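Local coordinates for protein endonuclease III (Geobacillus stearothermophilus, PDB 1ORN) that probably removes oxidised pyrimidine bases from damaged DNA as an iron-sulfur glycosylase that forms a covalent intermediate with the DNA, at residues E35-I38 against A39-S43. Residues are numbered along the deposited sequence; the frame is centred on the assembly and turned at random.
Sequences ELLI and AVVLS
The flat groups joining Glu35-Ile38 to Ala39-Ser43 are peptide carbonyls, each met by the N-H four residues on. Leu36 O accepts Val40 N at 2.9 Å, almost straight ahead of the carbonyl, with a C=O...N angle of 166°. The other three donors are tilted modestly from the carbonyl planes. Ala39 N is tilted most, 26° from the plane of the Glu35 carbonyl, and is 3.0 Å from Glu35 O. Val41 N reaches Leu37 O at 3.1 Å, and Leu42 N reaches Ile38 O at 3.0 Å. Methyl groups come up beside these bonds. Val40 CG2 lies 3.2 Å from Leu36 O, and Val41 CG2 is close to Leu37 O.

This is a run of regular alpha-helical i to i+4 bonds within helix 33-43. The helix is the central, buried one of the six-helix barrel domain of endonuclease III, part of the HhH-GPD fold, with helices 48-61, 86-103 and 123-134 packed around it. The nearest atom of the contact is about 4 Å from the bound DNA.

Apolar ridges follow the same spacing. Leu36 and Val40 lie side by side and point the same way. In Val40 CG1 is anti to the backbone N (chi1 180°), which leaves CG2 beside that N and directed back toward Leu36, 3.7 Å from Leu36 CD1. Both residues pack against helix 123-134. Ile38 and Leu42 are also alongside, with Ile38 CG2 4.1 Å from Leu42 CD1. They face helices 48-61 and 86-103. Leu37 and Val41 touch more loosely and both meet Leu96. The carboxylate of Glu35 turns to Arg31 in a salt bridge, and Leu42 O accepts a bond from Lys89 NZ.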
ATOM      1  N   GLU C  35       0.742 -15.295  -1.947  1.00 26.44           N
ATOM      2  CA  GLU C  35       1.762 -14.565  -2.692  1.00 26.03           C
ATOM      3  C   GLU C  35       1.549 -13.068  -2.499  1.00 25.63           C
ATOM      4  O   GLU C  35       2.515 -12.311  -2.421  1.00 27.55           O
ATOM      5  CB  GLU C  35       1.704 -14.898  -4.187  1.00 27.65           C
ATOM      6  CG  GLU C  35       2.338 -16.227  -4.546  1.00 29.67           C
ATOM      7  CD  GLU C  35       2.361 -16.471  -6.045  1.00 32.91           C
ATOM      8  OE1 GLU C  35       2.835 -17.547  -6.456  1.00 36.90           O
ATOM      9  OE2 GLU C  35       1.911 -15.589  -6.808  1.00 33.86           O
ATOM     10  N   LEU C  36       0.294 -12.633  -2.419  1.00 24.63           N
ATOM     11  CA  LEU C  36       0.043 -11.205  -2.225  1.00 23.26           C
ATOM     12  C   LEU C  36       0.591 -10.780  -0.864  1.00 25.14           C
ATOM     13  O   LEU C  36       1.271  -9.764  -0.756  1.00 23.39           O
ATOM     14  CB  LEU C  36      -1.451 -10.873  -2.273  1.00 23.35           C
ATOM     15  CG  LEU C  36      -1.783  -9.394  -2.013  1.00 22.68           C
ATOM     16  CD1 LEU C  36      -1.123  -8.500  -3.057  1.00 25.35           C
ATOM     17  CD2 LEU C  36      -3.295  -9.193  -2.017  1.00 27.46           C
ATOM     18  N   LEU C  37       0.279 -11.557   0.168  1.00 25.70           N
ATOM     19  CA  LEU C  37       0.745 -11.226   1.518  1.00 25.52           C
ATOM     20  C   LEU C  37       2.256 -11.065   1.563  1.00 24.84           C
ATOM     21  O   LEU C  37       2.765 -10.079   2.105  1.00 26.52           O
ATOM     22  CB  LEU C  37       0.311 -12.300   2.517  1.00 24.50           C
ATOM     23  CG  LEU C  37       0.795 -12.099   3.965  1.00 25.92           C
ATOM     24  CD1 LEU C  37       0.266 -10.779   4.510  1.00 24.98           C
ATOM     25  CD2 LEU C  37       0.317 -13.260   4.817  1.00 27.73           C
ATOM     26  N   ILE C  38       2.988 -12.027   1.005  1.00 24.71           N
ATOM     27  CA  ILE C  38       4.446 -11.931   1.019  1.00 26.05           C
ATOM     28  C   ILE C  38       4.907 -10.698   0.245  1.00 26.05           C
ATOM     29  O   ILE C  38       5.773  -9.946   0.701  1.00 26.09           O
ATOM     30  CB  ILE C  38       5.117 -13.172   0.385  1.00 27.70           C
ATOM     31  CG1 ILE C  38       4.786 -14.424   1.206  1.00 30.57           C
ATOM     32  CG2 ILE C  38       6.632 -12.952   0.289  1.00 27.43           C
ATOM     33  CD1 ILE C  38       5.240 -14.352   2.649  1.00 32.18           C
ATOM     34  N   ALA C  39       4.320 -10.492  -0.930  1.00 24.66           N
ATOM     35  CA  ALA C  39       4.686  -9.353  -1.760  1.00 23.80           C
ATOM     36  C   ALA C  39       4.478  -7.998  -1.075  1.00 25.06           C
ATOM     37  O   ALA C  39       5.332  -7.114  -1.167  1.00 25.59           O
ATOM     38  CB  ALA C  39       3.910  -9.400  -3.079  1.00 24.54           C
ATOM     39  N   VAL C  40       3.357  -7.840  -0.378  1.00 24.17           N
ATOM     40  CA  VAL C  40       3.068  -6.579   0.289  1.00 23.58           C
ATOM     41  C   VAL C  40       4.011  -6.371   1.472  1.00 22.15           C
ATOM     42  O   VAL C  40       4.443  -5.253   1.727  1.00 24.08           O
ATOM     43  CB  VAL C  40       1.594  -6.520   0.749  1.00 23.67           C
ATOM     44  CG1 VAL C  40       1.306  -5.194   1.456  1.00 23.40           C
ATOM     45  CG2 VAL C  40       0.682  -6.638  -0.472  1.00 22.88           C
ATOM     46  N   VAL C  41       4.346  -7.448   2.171  1.00 22.74           N
ATOM     47  CA  VAL C  41       5.274  -7.335   3.302  1.00 24.38           C
ATOM     48  C   VAL C  41       6.622  -6.836   2.770  1.00 26.34           C
ATOM     49  O   VAL C  41       7.253  -5.954   3.363  1.00 27.32           O
ATOM     50  CB  VAL C  41       5.478  -8.698   4.013  1.00 24.99           C
ATOM     51  CG1 VAL C  41       6.697  -8.642   4.946  1.00 27.81           C
ATOM     52  CG2 VAL C  41       4.230  -9.034   4.833  1.00 23.88           C
ATOM     53  N   LEU C  42       7.047  -7.393   1.641  1.00 26.96           N
ATOM     54  CA  LEU C  42       8.315  -6.999   1.026  1.00 26.81           C
ATOM     55  C   LEU C  42       8.253  -5.566   0.481  1.00 27.15           C
ATOM     56  O   LEU C  42       9.274  -4.873   0.416  1.00 28.98           O
ATOM     57  CB  LEU C  42       8.677  -7.966  -0.118  1.00 26.70           C
ATOM     58  CG  LEU C  42       9.024  -9.420   0.233  1.00 28.33           C
ATOM     59  CD1 LEU C  42       9.316 -10.196  -1.046  1.00 25.68           C
ATOM     60  CD2 LEU C  42      10.242  -9.454   1.160  1.00 27.92           C
ATOM     61  N   SER C  43       7.050  -5.137   0.100  1.00 26.67           N
ATOM     62  CA  SER C  43       6.797  -3.813  -0.468  1.00 27.39           C
ATOM     63  C   SER C  43       7.058  -2.618   0.448  1.00 27.08           C
ATOM     64  O   SER C  43       7.219  -1.492  -0.029  1.00 25.66           O
ATOM     65  CB  SER C  43       5.347  -3.751  -0.975  1.00 29.23           C
ATOM     66  OG  SER C  43       5.020  -2.474  -1.488  1.00 36.88           O
TER